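Local atomic coordinates of myroilysin (Myroides sp. CSLB8, PDB entry 5GWD), a protein that binds a zinc ion and probably cuts polypeptide chains as a metalloendopeptidase of the astacin (M12A) family, activated by a cysteine switch. Residues Ile161-Asn166 with Ala215-Gly220; His154-Thr159 with Ser193-Gln198; Gly51-Val56 with Asn81-Phe86; Val31-Thr36 with Tyr105-Thr110. All blocks are in the same frame, centred on the assembly; numbering follows the deposited sequence.

Along the chain interaction 4 opens first, joining the segment just after the zinc-binding Cys28 to edge strand 105-106; interaction 3, between residues 51-56 and 81-86, falls within the span it encloses. Both reach the same five-stranded sheet, at its two outermost strands, with centres about 19 Å apart. Interactions 1 and 2 follow later, with centres about 16 Å apart; their segments alternate in sequence, so the loops after zinc ligand His152 interlock with those after helix 183-192. Interactions 1 and 3 lie on opposite sides of the chain's centre, about 38 Å between centres. Interactions 3 and 4 thus belong to the sheet side, 1 and 2 to the loops beyond the zinc-binding histidines.

Interaction 1. Residues Ile161-Asn166 with Ala215-Gly220; sequences IPWDKN and ALTTNG
Trp163 and Thr217 form a single beta bridge, their CA atoms 4.5 Å apart, that ties the loop just ahead of helix 165-172 to the one between helices 183-192 and 236-240 in the C-terminal half of this astacin-like metzincin. Inverse gamma turns centred on Pro162 and Asp164 flank the bridged tryptophan. Two backbone bonds hold the loops: Thr218 N reaches Pro162 O at 3.2 Å, almost in line with the C=O bond (166°), whereas Asp164 N reaches Leu216 O at 3.0 Å from above the carbonyl plane rather than on a lone pair. Pro162 O is also met by the CA hydrogen of Thr217 and by a weak bond from Thr218 OG1, a hydroxyl set between its own backbone N and carbonyl carbon by chi1 of 50°. The proline ring is lapped by polar side chains: its CB lies 3.4 Å from Thr218 OG1, and its CG is 3.8 Å from Asn219 OD1. The Trp163 indole carries Ile161 CG2 on one face, 3.7 Å above the plane and over the centre, while Leu216 O sits at the ring edge beside CE3. Phe189 packs against the same indole, and Leu216 extends onto Val168, Tyr171 and Tyr172 of helix 165-172. Thr217 CG2 lies beside Pro162 O and meets Ile161 CG2 at 4.1 Å.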
loop_
_atom_site.group_PDB
_atom_site.type_symbol
_atom_site.label_atom_id
_atom_site.label_comp_id
_atom_site.label_asym_id
_atom_site.label_seq_id
_atom_site.Cartn_x
_atom_site.Cartn_y
_atom_site.Cartn_z
ATOM N N ILE A 161 9.710 -18.357 5.965
ATOM C CA ILE A 161 10.173 -17.006 6.288
ATOM C C ILE A 161 10.653 -16.978 7.734
ATOM O O ILE A 161 9.960 -17.500 8.625
ATOM C CB ILE A 161 9.053 -15.980 6.045
ATOM C CG1 ILE A 161 8.658 -16.006 4.558
ATOM C CG2 ILE A 161 9.516 -14.595 6.458
ATOM C CD1 ILE A 161 7.238 -15.556 4.256
ATOM N N PRO A 162 11.793 -16.462 8.012
ATOM C CA PRO A 162 12.291 -16.440 9.407
ATOM C C PRO A 162 11.660 -15.333 10.245
ATOM O O PRO A 162 12.319 -14.371 10.681
ATOM C CB PRO A 162 13.797 -16.240 9.208
ATOM C CG PRO A 162 13.892 -15.414 7.957
ATOM C CD PRO A 162 12.778 -15.910 7.063
ATOM N N TRP A 163 10.354 -15.465 10.492
ATOM C CA TRP A 163 9.619 -14.440 11.229
ATOM C C TRP A 163 10.133 -14.309 12.659
ATOM O O TRP A 163 10.198 -15.295 13.398
ATOM C CB TRP A 163 8.131 -14.779 11.287
ATOM C CG TRP A 163 7.355 -14.797 10.004
ATOM C CD1 TRP A 163 6.819 -15.891 9.393
ATOM C CD2 TRP A 163 6.960 -13.665 9.214
ATOM N NE1 TRP A 163 6.138 -15.520 8.262
ATOM C CE2 TRP A 163 6.207 -14.158 8.129
ATOM C CE3 TRP A 163 7.187 -12.287 9.308
ATOM C CZ2 TRP A 163 5.674 -13.322 7.148
ATOM C CZ3 TRP A 163 6.651 -11.459 8.330
ATOM C CH2 TRP A 163 5.909 -11.982 7.264
ATOM N N ASP A 164 10.467 -13.086 13.065
ATOM C CA ASP A 164 10.645 -12.787 14.489
ATOM C C ASP A 164 9.245 -12.594 15.057
ATOM O O ASP A 164 8.716 -11.479 15.102
ATOM C CB ASP A 164 11.527 -11.559 14.692
ATOM C CG ASP A 164 11.834 -11.294 16.159
ATOM O OD1 ASP A 164 11.078 -11.772 17.038
ATOM O OD2 ASP A 164 12.842 -10.609 16.433
ATOM N N LYS A 165 8.640 -13.700 15.504
ATOM C CA LYS A 165 7.188 -13.734 15.650
ATOM C C LYS A 165 6.687 -12.766 16.715
ATOM O O LYS A 165 5.587 -12.213 16.577
ATOM C CB LYS A 165 6.727 -15.157 15.955
ATOM C CG LYS A 165 6.892 -16.097 14.781
ATOM C CD LYS A 165 5.929 -17.275 14.867
ATOM C CE LYS A 165 5.588 -17.804 13.475
ATOM N NZ LYS A 165 5.002 -19.171 13.511
ATOM N N ASN A 166 7.478 -12.522 17.766
ATOM C CA ASN A 166 7.008 -11.641 18.834
ATOM C C ASN A 166 7.071 -10.173 18.422
ATOM O O ASN A 166 6.202 -9.378 18.794
ATOM C CB ASN A 166 7.806 -11.862 20.115
ATOM C CG ASN A 166 7.580 -13.231 20.703
ATOM O OD1 ASN A 166 6.458 -13.708 20.776
ATOM N ND2 ASN A 166 8.663 -13.855 21.187
ATOM N N ALA A 215 12.848 -5.452 10.449
ATOM C CA ALA A 215 12.286 -5.342 11.793
ATOM C C ALA A 215 11.413 -6.537 12.158
ATOM O O ALA A 215 11.158 -6.761 13.342
ATOM C CB ALA A 215 11.466 -4.058 11.933
ATOM N N LEU A 216 10.940 -7.305 11.181
ATOM C CA LEU A 216 10.030 -8.411 11.456
ATOM C C LEU A 216 10.662 -9.780 11.215
ATOM O O LEU A 216 9.952 -10.795 11.255
ATOM C CB LEU A 216 8.759 -8.274 10.612
ATOM C CG LEU A 216 7.850 -7.059 10.841
ATOM C CD1 LEU A 216 6.647 -7.124 9.905
ATOM C CD2 LEU A 216 7.400 -6.982 12.286
ATOM N N THR A 217 11.968 -9.839 10.947
ATOM C CA THR A 217 12.650 -11.103 10.675
ATOM C C THR A 217 14.023 -11.113 11.335
ATOM O O THR A 217 14.574 -10.074 11.709
ATOM C CB THR A 217 12.827 -11.371 9.172
ATOM O OG1 THR A 217 13.536 -10.280 8.563
ATOM C CG2 THR A 217 11.488 -11.562 8.487
ATOM N N THR A 218 14.587 -12.316 11.436
ATOM C CA THR A 218 15.863 -12.526 12.103
ATOM C C THR A 218 17.059 -12.441 11.161
ATOM O O THR A 218 18.191 -12.296 11.637
ATOM C CB THR A 218 15.859 -13.888 12.802
ATOM O OG1 THR A 218 15.431 -14.891 11.878
ATOM C CG2 THR A 218 14.908 -13.867 13.984
ATOM N N ASN A 219 16.839 -12.513 9.851
ATOM C CA ASN A 219 17.912 -12.495 8.862
ATOM C C ASN A 219 17.274 -12.364 7.487
ATOM O O ASN A 219 16.056 -12.492 7.333
ATOM C CB ASN A 219 18.769 -13.759 8.939
ATOM C CG ASN A 219 17.943 -15.022 8.774
ATOM O OD1 ASN A 219 17.654 -15.446 7.651
ATOM N ND2 ASN A 219 17.542 -15.621 9.894
ATOM N N GLY A 220 18.113 -12.134 6.488
ATOM C CA GLY A 220 17.666 -11.943 5.124
ATOM C C GLY A 220 17.725 -10.482 4.708
ATOM O O GLY A 220 17.863 -9.568 5.523
#

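Interaction 2. Residues His154-Thr159 with Ser193-Gln198; sequences HQHPLT and STTQTQ
His154 packs its CB against Gln196 CB, 4.0 Å away, at the start of a side chain that reaches across to the residues leading out of helix 183-192. With chi1 of 173° the ring swings away from its backbone N and lies beside the carbonyl carbon. Its CD2 then points at Thr194 O, 3.2 Å off and in the ring plane, so the carbonyl meets the imidazole at its edge. Beyond it, NE2 is hydrogen-bonded to Tyr192 O, and the Tyr192 ring meets the imidazole edge to face; this buried ring is therefore fixed in rotation by a polar grip and an aromatic one. The backbones form one antiparallel, hydrogen-bonded pair: His154 N to Gln196 O and Gln196 N to His154 O, both 2.8 Å and both in the carbonyl plane. This bridge comes two residues after His152, the third histidine ligand of the zinc in the metzincin motif, and joins the chain leaving the metal site to residues 193-198. Gln196 bends at chi2 and turns its amide away, NE2 bonding to Thr191 O. Further out, Thr195 OG1 lies 3.3 Å from His156 CB and takes a weak bond from His156 N. The His156 ring lies over Ser193 O, which is 3.5 Å from CE1 and offset toward the rim, while ND1 donates to Pro157 O at 2.9 Å, close to the ring plane.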
loop_
_atom_site.group_PDB
_atom_site.type_symbol
_atom_site.label_atom_id
_atom_site.label_comp_id
_atom_site.label_asym_id
_atom_site.label_seq_id
_atom_site.Cartn_x
_atom_site.Cartn_y
_atom_site.Cartn_z
ATOM N N HIS A 154 4.376 -12.000 -4.722
ATOM C CA HIS A 154 5.166 -12.692 -3.709
ATOM C C HIS A 154 5.387 -14.124 -4.169
ATOM O O HIS A 154 4.422 -14.851 -4.406
ATOM C CB HIS A 154 4.444 -12.642 -2.356
ATOM C CG HIS A 154 5.089 -13.463 -1.287
ATOM N ND1 HIS A 154 6.216 -13.050 -0.608
ATOM C CD2 HIS A 154 4.758 -14.671 -0.772
ATOM C CE1 HIS A 154 6.556 -13.976 0.274
ATOM N NE2 HIS A 154 5.687 -14.967 0.194
ATOM N N GLN A 155 6.635 -14.532 -4.328
ATOM C CA GLN A 155 6.857 -15.891 -4.807
ATOM C C GLN A 155 6.942 -16.852 -3.628
ATOM O O GLN A 155 7.281 -16.464 -2.505
ATOM C CB GLN A 155 8.110 -15.971 -5.689
ATOM C CG GLN A 155 9.413 -15.679 -5.010
ATOM C CD GLN A 155 10.573 -15.499 -5.996
ATOM O OE1 GLN A 155 10.604 -16.088 -7.082
ATOM N NE2 GLN A 155 11.522 -14.672 -5.613
ATOM N N HIS A 156 6.598 -18.108 -3.897
ATOM C CA HIS A 156 6.592 -19.150 -2.882
ATOM C C HIS A 156 7.943 -19.192 -2.174
ATOM O O HIS A 156 8.977 -19.304 -2.844
ATOM C CB HIS A 156 6.309 -20.503 -3.537
ATOM C CG HIS A 156 5.859 -21.556 -2.575
ATOM N ND1 HIS A 156 6.607 -21.936 -1.482
ATOM C CD2 HIS A 156 4.727 -22.299 -2.537
ATOM C CE1 HIS A 156 5.957 -22.871 -0.812
ATOM N NE2 HIS A 156 4.812 -23.107 -1.430
ATOM N N PRO A 157 7.980 -19.099 -0.845
ATOM C CA PRO A 157 9.275 -19.157 -0.156
ATOM C C PRO A 157 9.940 -20.512 -0.378
ATOM O O PRO A 157 9.292 -21.559 -0.332
ATOM C CB PRO A 157 8.906 -18.931 1.316
ATOM C CG PRO A 157 7.557 -18.229 1.276
ATOM C CD PRO A 157 6.866 -18.824 0.083
ATOM N N LEU A 158 11.237 -20.482 -0.687
ATOM C CA LEU A 158 11.988 -21.733 -0.753
ATOM C C LEU A 158 12.216 -22.287 0.643
ATOM O O LEU A 158 12.090 -23.495 0.874
ATOM C CB LEU A 158 13.322 -21.513 -1.465
ATOM C CG LEU A 158 13.181 -21.268 -2.967
ATOM C CD1 LEU A 158 14.533 -21.124 -3.620
ATOM C CD2 LEU A 158 12.409 -22.407 -3.579
ATOM N N THR A 159 12.556 -21.407 1.577
ATOM C CA THR A 159 12.695 -21.706 2.992
ATOM C C THR A 159 11.693 -20.848 3.747
ATOM O O THR A 159 11.498 -19.677 3.403
ATOM C CB THR A 159 14.111 -21.393 3.482
ATOM O OG1 THR A 159 14.172 -20.024 3.893
ATOM C CG2 THR A 159 15.117 -21.580 2.360
ATOM N N SER A 193 2.998 -17.741 3.109
ATOM C CA SER A 193 3.653 -19.038 2.982
ATOM C C SER A 193 3.535 -19.617 1.575
ATOM O O SER A 193 4.206 -20.609 1.269
ATOM C CB SER A 193 3.069 -20.011 4.008
ATOM O OG SER A 193 1.773 -20.445 3.621
ATOM N N THR A 194 2.701 -19.034 0.714
ATOM C CA THR A 194 2.534 -19.486 -0.663
ATOM C C THR A 194 2.647 -18.295 -1.613
ATOM O O THR A 194 2.714 -17.137 -1.192
ATOM C CB THR A 194 1.183 -20.184 -0.874
ATOM O OG1 THR A 194 0.123 -19.264 -0.573
ATOM C CG2 THR A 194 1.055 -21.415 0.010
ATOM N N THR A 195 2.622 -18.605 -2.909
ATOM C CA THR A 195 2.688 -17.596 -3.959
ATOM C C THR A 195 1.467 -16.683 -3.926
ATOM O O THR A 195 0.341 -17.133 -3.720
ATOM C CB THR A 195 2.786 -18.285 -5.324
ATOM O OG1 THR A 195 4.030 -18.992 -5.402
ATOM C CG2 THR A 195 2.738 -17.273 -6.457
ATOM N N GLN A 196 1.702 -15.387 -4.123
ATOM C CA GLN A 196 0.644 -14.396 -4.301
ATOM C C GLN A 196 0.947 -13.646 -5.583
ATOM O O GLN A 196 1.986 -12.995 -5.678
ATOM C CB GLN A 196 0.589 -13.411 -3.130
ATOM C CG GLN A 196 0.316 -14.042 -1.797
ATOM C CD GLN A 196 -1.166 -14.320 -1.603
ATOM O OE1 GLN A 196 -2.017 -13.574 -2.088
ATOM N NE2 GLN A 196 -1.481 -15.412 -0.880
ATOM N N THR A 197 0.063 -13.743 -6.568
ATOM C CA THR A 197 0.379 -13.113 -7.842
ATOM C C THR A 197 -0.898 -12.784 -8.595
ATOM O O THR A 197 -1.931 -13.429 -8.416
ATOM C CB THR A 197 1.269 -14.004 -8.715
ATOM O OG1 THR A 197 1.742 -13.247 -9.833
ATOM C CG2 THR A 197 0.485 -15.218 -9.236
ATOM N N GLN A 198 -0.806 -11.770 -9.445
ATOM C CA GLN A 198 -1.884 -11.461 -10.362
ATOM C C GLN A 198 -1.437 -11.573 -11.805
ATOM O O GLN A 198 -2.217 -11.250 -12.705
ATOM C CB GLN A 198 -2.438 -10.056 -10.083
ATOM C CG GLN A 198 -1.405 -8.958 -10.282
ATOM C CD GLN A 198 -1.445 -7.923 -9.178
ATOM O OE1 GLN A 198 -2.499 -7.364 -8.879
ATOM N NE2 GLN A 198 -0.303 -7.689 -8.542
#

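Interaction 3. Residues Gly51-Val56 with Asn81-Phe86; sequences GSVITV and NITFNF
Val56 sits among the aromatic rings on the buried face of this strand pair. Its CB lies over one face of the Phe86 ring, 4.0 Å from the centroid, in a CH-pi contact; CG1, anti to the backbone N (chi1 -178°), reaches Phe86 CE2, and CG2 turns to Phe84 CD1. Ile54 lies alongside Phe84, and its CD1 bridges Phe84 CE1 and Ile82 CG2, the latter 3.7 Å away. Ile94 and Val96 of strand 94-97 continue this core with Phe144, whose ring meets that of Phe84 edge to face. The parallel register runs from Val53 with Thr83 to Val56 with Phe86; Ile54 turns both N and O to strand 83-86, N bonding to Thr83 O and O taking Asn85 N at 2.8 Å. On the other face Val53 CG1 touches Asn85 CB at 3.8 Å. Farther out a water links Ser52 O, to which it donates, with Thr83 OG1, and Ile82 CD1 presses on Ser52 CB at 3.5 Å. Asn81 closes this end: its O takes a weak bond from Gly51 N, its amide lies against Gly51 CA, and ND2 bonds to Pro242 O. Were Asn81 an alanine, Pro242 O would probably lose this donor and a gap would open beside Gly51. Neighbouring parallel strands joined through helix 63-68 make a beta-alpha-beta crossover, at one edge of the twisted sheet of an astacin-type N-terminal subdomain.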
loop_
_atom_site.group_PDB
_atom_site.type_symbol
_atom_site.label_atom_id
_atom_site.label_comp_id
_atom_site.label_asym_id
_atom_site.label_seq_id
_atom_site.Cartn_x
_atom_site.Cartn_y
_atom_site.Cartn_z
ATOM N N GLY A 51 -10.939 4.846 -17.787
ATOM C CA GLY A 51 -10.951 6.263 -18.099
ATOM C C GLY A 51 -11.232 7.165 -16.920
ATOM O O GLY A 51 -11.333 8.384 -17.105
ATOM N N SER A 52 -11.314 6.612 -15.712
ATOM C CA SER A 52 -11.668 7.399 -14.546
ATOM C C SER A 52 -10.629 8.470 -14.271
ATOM O O SER A 52 -9.433 8.315 -14.561
ATOM C CB SER A 52 -11.808 6.515 -13.304
ATOM O OG SER A 52 -12.930 5.646 -13.389
ATOM N N VAL A 53 -11.109 9.564 -13.701
ATOM C CA VAL A 53 -10.278 10.577 -13.062
ATOM C C VAL A 53 -10.607 10.486 -11.581
ATOM O O VAL A 53 -11.735 10.792 -11.168
ATOM C CB VAL A 53 -10.543 11.987 -13.607
ATOM C CG1 VAL A 53 -9.585 12.984 -12.951
ATOM C CG2 VAL A 53 -10.374 12.020 -15.131
ATOM N N ILE A 54 -9.647 10.023 -10.790
ATOM C CA ILE A 54 -9.844 9.741 -9.374
ATOM C C ILE A 54 -9.359 10.938 -8.578
ATOM O O ILE A 54 -8.205 11.355 -8.725
ATOM C CB ILE A 54 -9.085 8.468 -8.962
ATOM C CG1 ILE A 54 -9.547 7.285 -9.808
ATOM C CG2 ILE A 54 -9.302 8.177 -7.486
ATOM C CD1 ILE A 54 -8.592 6.122 -9.755
ATOM N N THR A 55 -10.221 11.479 -7.721
ATOM C CA THR A 55 -9.838 12.622 -6.905
ATOM C C THR A 55 -9.033 12.129 -5.715
ATOM O O THR A 55 -9.394 11.127 -5.094
ATOM C CB THR A 55 -11.065 13.397 -6.442
ATOM O OG1 THR A 55 -11.933 12.528 -5.695
ATOM C CG2 THR A 55 -11.814 13.929 -7.654
ATOM N N VAL A 56 -7.912 12.800 -5.442
ATOM C CA VAL A 56 -6.997 12.432 -4.371
ATOM C C VAL A 56 -6.796 13.641 -3.472
ATOM O O VAL A 56 -6.533 14.745 -3.960
ATOM C CB VAL A 56 -5.631 11.964 -4.905
ATOM C CG1 VAL A 56 -4.742 11.550 -3.740
ATOM C CG2 VAL A 56 -5.803 10.832 -5.910
ATOM N N ASN A 81 -5.132 3.924 -18.470
ATOM C CA ASN A 81 -6.100 4.946 -18.855
ATOM C C ASN A 81 -6.861 5.405 -17.610
ATOM O O ASN A 81 -8.066 5.231 -17.482
ATOM C CB ASN A 81 -7.040 4.405 -19.926
ATOM C CG ASN A 81 -7.944 5.478 -20.523
ATOM O OD1 ASN A 81 -7.710 6.679 -20.363
ATOM N ND2 ASN A 81 -8.981 5.040 -21.222
ATOM N N ILE A 82 -6.103 5.955 -16.665
ATOM C CA ILE A 82 -6.619 6.450 -15.389
ATOM C C ILE A 82 -5.794 7.674 -15.019
ATOM O O ILE A 82 -4.580 7.690 -15.236
ATOM C CB ILE A 82 -6.524 5.362 -14.290
ATOM C CG1 ILE A 82 -7.538 4.242 -14.528
ATOM C CG2 ILE A 82 -6.728 5.946 -12.916
ATOM C CD1 ILE A 82 -8.966 4.622 -14.216
ATOM N N THR A 83 -6.442 8.695 -14.463
ATOM C CA THR A 83 -5.783 9.934 -14.045
ATOM C C THR A 83 -6.084 10.207 -12.575
ATOM O O THR A 83 -7.196 9.946 -12.111
ATOM C CB THR A 83 -6.254 11.119 -14.919
ATOM O OG1 THR A 83 -5.671 11.007 -16.223
ATOM C CG2 THR A 83 -5.839 12.463 -14.329
ATOM N N PHE A 84 -5.094 10.709 -11.839
ATOM C CA PHE A 84 -5.307 11.183 -10.473
ATOM C C PHE A 84 -5.404 12.707 -10.461
ATOM O O PHE A 84 -4.512 13.390 -10.971
ATOM C CB PHE A 84 -4.177 10.725 -9.549
ATOM C CG PHE A 84 -4.060 9.240 -9.434
ATOM C CD1 PHE A 84 -5.049 8.507 -8.798
ATOM C CD2 PHE A 84 -2.958 8.572 -9.960
ATOM C CE1 PHE A 84 -4.953 7.127 -8.695
ATOM C CE2 PHE A 84 -2.859 7.198 -9.866
ATOM C CZ PHE A 84 -3.859 6.470 -9.242
ATOM N N ASN A 85 -6.469 13.234 -9.856
ATOM C CA ASN A 85 -6.688 14.674 -9.717
ATOM C C ASN A 85 -6.493 15.021 -8.248
ATOM O O ASN A 85 -7.327 14.675 -7.407
ATOM C CB ASN A 85 -8.085 15.068 -10.201
ATOM C CG ASN A 85 -8.326 16.587 -10.173
ATOM O OD1 ASN A 85 -7.387 17.382 -10.076
ATOM N ND2 ASN A 85 -9.600 16.989 -10.273
ATOM N N PHE A 86 -5.396 15.703 -7.937
ATOM C CA PHE A 86 -5.108 16.074 -6.557
ATOM C C PHE A 86 -5.887 17.337 -6.199
ATOM O O PHE A 86 -5.659 18.399 -6.787
ATOM C CB PHE A 86 -3.604 16.251 -6.372
ATOM C CG PHE A 86 -2.876 14.950 -6.298
ATOM C CD1 PHE A 86 -2.603 14.239 -7.439
ATOM C CD2 PHE A 86 -2.529 14.402 -5.073
ATOM C CE1 PHE A 86 -1.969 13.000 -7.373
ATOM C CE2 PHE A 86 -1.894 13.179 -5.000
ATOM C CZ PHE A 86 -1.620 12.473 -6.152
HETATM O O HOH W 1 -8.107 9.578 -17.094
#

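Interaction 4. Residues Val31-Thr36 with Tyr105-Thr110; sequences VYPKGT and YSYLGT
Val31 lays CG2 over the centre of the Tyr107 ring, 3.9 Å from the centroid and 13° off its normal. With CG1 anti to the carbonyl carbon (chi1 -71°), CG2 falls between the backbone N and the carbonyl carbon, where it also meets Ser106 O at 3.4 Å; CG1 packs on Tyr105 CB and CG, the side chains crossing at about a right angle. One water donates to Val31 O and accepts from Leu108 N at 2.8 Å; another accepts from Val31 N and lies within hydrogen-bonding distance of Ser106 O. Three residues earlier, Cys28 is a zinc ligand, as in a cysteine switch, where the thiolate takes the place of the catalytic water; this segment is thus probably part of the propeptide, lying against edge strand 105-106, which in metzincins borders the active-site cleft. Leu108 also touches zinc ligand His146. Tyr32 comes next: Tyr32 C stands at the edge of the Tyr107 ring, 3.5 Å from Tyr107 CE1. The ring atom Tyr32 CE1 meets Leu108 CD1 at 3.7 Å. Pro33 lies antiparallel to the Tyr107 side chain, its CD 4.0 Å from Tyr107 CD1. A serine in place of Tyr107 would probably strip Val31 CG2 of its ring face and leave a gap beside Tyr32 and Pro33. A type II beta turn follows, in which Pro33 O accepts from both Thr36 N and Thr36 OG1, the latter at 2.8 Å.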
loop_
_atom_site.group_PDB
_atom_site.type_symbol
_atom_site.label_atom_id
_atom_site.label_comp_id
_atom_site.label_asym_id
_atom_site.label_seq_id
_atom_site.Cartn_x
_atom_site.Cartn_y
_atom_site.Cartn_z
ATOM N N VAL A 31 -4.829 -4.148 3.800
ATOM C CA VAL A 31 -5.986 -3.610 4.513
ATOM C C VAL A 31 -7.229 -3.835 3.669
ATOM O O VAL A 31 -7.178 -3.814 2.434
ATOM C CB VAL A 31 -5.840 -2.109 4.862
ATOM C CG1 VAL A 31 -4.805 -1.905 5.962
ATOM C CG2 VAL A 31 -5.475 -1.307 3.640
ATOM N N TYR A 32 -8.349 -4.077 4.348
ATOM C CA TYR A 32 -9.621 -4.320 3.690
ATOM C C TYR A 32 -10.736 -3.663 4.488
ATOM O O TYR A 32 -10.633 -3.535 5.717
ATOM C CB TYR A 32 -9.910 -5.825 3.544
ATOM C CG TYR A 32 -8.722 -6.577 3.014
ATOM C CD1 TYR A 32 -8.511 -6.694 1.637
ATOM C CD2 TYR A 32 -7.781 -7.132 3.878
ATOM C CE1 TYR A 32 -7.407 -7.356 1.142
ATOM C CE2 TYR A 32 -6.669 -7.806 3.379
ATOM C CZ TYR A 32 -6.497 -7.910 2.009
ATOM O OH TYR A 32 -5.408 -8.560 1.488
ATOM N N PRO A 33 -11.804 -3.234 3.826
ATOM C CA PRO A 33 -12.949 -2.695 4.575
ATOM C C PRO A 33 -13.454 -3.734 5.563
ATOM O O PRO A 33 -13.435 -4.939 5.292
ATOM C CB PRO A 33 -13.985 -2.390 3.484
ATOM C CG PRO A 33 -13.189 -2.249 2.220
ATOM C CD PRO A 33 -12.073 -3.280 2.380
ATOM N N LYS A 34 -13.883 -3.254 6.729
ATOM C CA LYS A 34 -14.296 -4.141 7.809
ATOM C C LYS A 34 -15.346 -5.132 7.324
ATOM O O LYS A 34 -16.275 -4.768 6.601
ATOM C CB LYS A 34 -14.844 -3.317 8.977
ATOM C CG LYS A 34 -15.104 -4.139 10.235
ATOM C CD LYS A 34 -15.720 -3.301 11.348
ATOM C CE LYS A 34 -15.774 -4.082 12.655
ATOM N NZ LYS A 34 -16.533 -5.364 12.521
ATOM N N GLY A 35 -15.167 -6.401 7.687
ATOM C CA GLY A 35 -16.141 -7.424 7.385
ATOM C C GLY A 35 -16.062 -8.042 6.004
ATOM O O GLY A 35 -16.821 -8.979 5.727
ATOM N N THR A 36 -15.176 -7.569 5.124
ATOM C CA THR A 36 -15.115 -8.138 3.782
ATOM C C THR A 36 -14.067 -9.253 3.701
ATOM O O THR A 36 -13.222 -9.418 4.580
ATOM C CB THR A 36 -14.820 -7.058 2.739
ATOM O OG1 THR A 36 -13.504 -6.537 2.947
ATOM C CG2 THR A 36 -15.829 -5.928 2.829
ATOM N N TYR A 105 -0.012 1.739 3.609
ATOM C CA TYR A 105 -1.088 0.862 3.132
ATOM C C TYR A 105 -2.012 1.659 2.232
ATOM O O TYR A 105 -2.022 2.892 2.254
ATOM C CB TYR A 105 -1.888 0.242 4.284
ATOM C CG TYR A 105 -2.328 1.232 5.337
ATOM C CD1 TYR A 105 -3.518 1.950 5.206
ATOM C CD2 TYR A 105 -1.564 1.426 6.473
ATOM C CE1 TYR A 105 -3.893 2.866 6.177
ATOM C CE2 TYR A 105 -1.933 2.312 7.438
ATOM C CZ TYR A 105 -3.088 3.030 7.294
ATOM O OH TYR A 105 -3.409 3.915 8.291
ATOM N N SER A 106 -2.790 0.931 1.442
ATOM C CA SER A 106 -3.913 1.508 0.721
ATOM C C SER A 106 -4.969 0.435 0.577
ATOM O O SER A 106 -4.638 -0.742 0.391
ATOM C CB SER A 106 -3.506 2.026 -0.663
ATOM O OG SER A 106 -4.654 2.478 -1.366
ATOM N N TYR A 107 -6.242 0.835 0.671
ATOM C CA TYR A 107 -7.304 -0.067 0.272
ATOM C C TYR A 107 -7.211 -0.282 -1.230
ATOM O O TYR A 107 -6.670 0.552 -1.958
ATOM C CB TYR A 107 -8.681 0.496 0.679
ATOM C CG TYR A 107 -8.797 0.578 2.177
ATOM C CD1 TYR A 107 -9.172 -0.530 2.916
ATOM C CD2 TYR A 107 -8.466 1.744 2.863
ATOM C CE1 TYR A 107 -9.248 -0.486 4.293
ATOM C CE2 TYR A 107 -8.546 1.798 4.259
ATOM C CZ TYR A 107 -8.942 0.677 4.959
ATOM O OH TYR A 107 -9.013 0.696 6.337
ATOM N N LEU A 108 -7.717 -1.421 -1.685
ATOM C CA LEU A 108 -7.515 -1.890 -3.049
ATOM C C LEU A 108 -8.595 -1.357 -3.974
ATOM O O LEU A 108 -9.783 -1.678 -3.808
ATOM C CB LEU A 108 -7.521 -3.417 -3.075
ATOM C CG LEU A 108 -6.374 -4.041 -2.287
ATOM C CD1 LEU A 108 -6.663 -5.487 -1.992
ATOM C CD2 LEU A 108 -5.092 -3.927 -3.090
ATOM N N GLY A 109 -8.183 -0.563 -4.957
ATOM C CA GLY A 109 -9.104 -0.132 -5.993
ATOM C C GLY A 109 -10.304 0.587 -5.406
ATOM O O GLY A 109 -10.175 1.397 -4.483
ATOM N N THR A 110 -11.494 0.258 -5.929
ATOM C CA THR A 110 -12.747 0.896 -5.508
ATOM C C THR A 110 -13.177 0.520 -4.094
ATOM O O THR A 110 -14.176 1.074 -3.604
ATOM C CB THR A 110 -13.887 0.557 -6.478
ATOM O OG1 THR A 110 -14.036 -0.870 -6.585
ATOM C CG2 THR A 110 -13.621 1.124 -7.865
HETATM O O HOH W 2 -9.007 -2.966 0.255
HETATM O O HOH W 3 -4.376 -3.528 0.951
#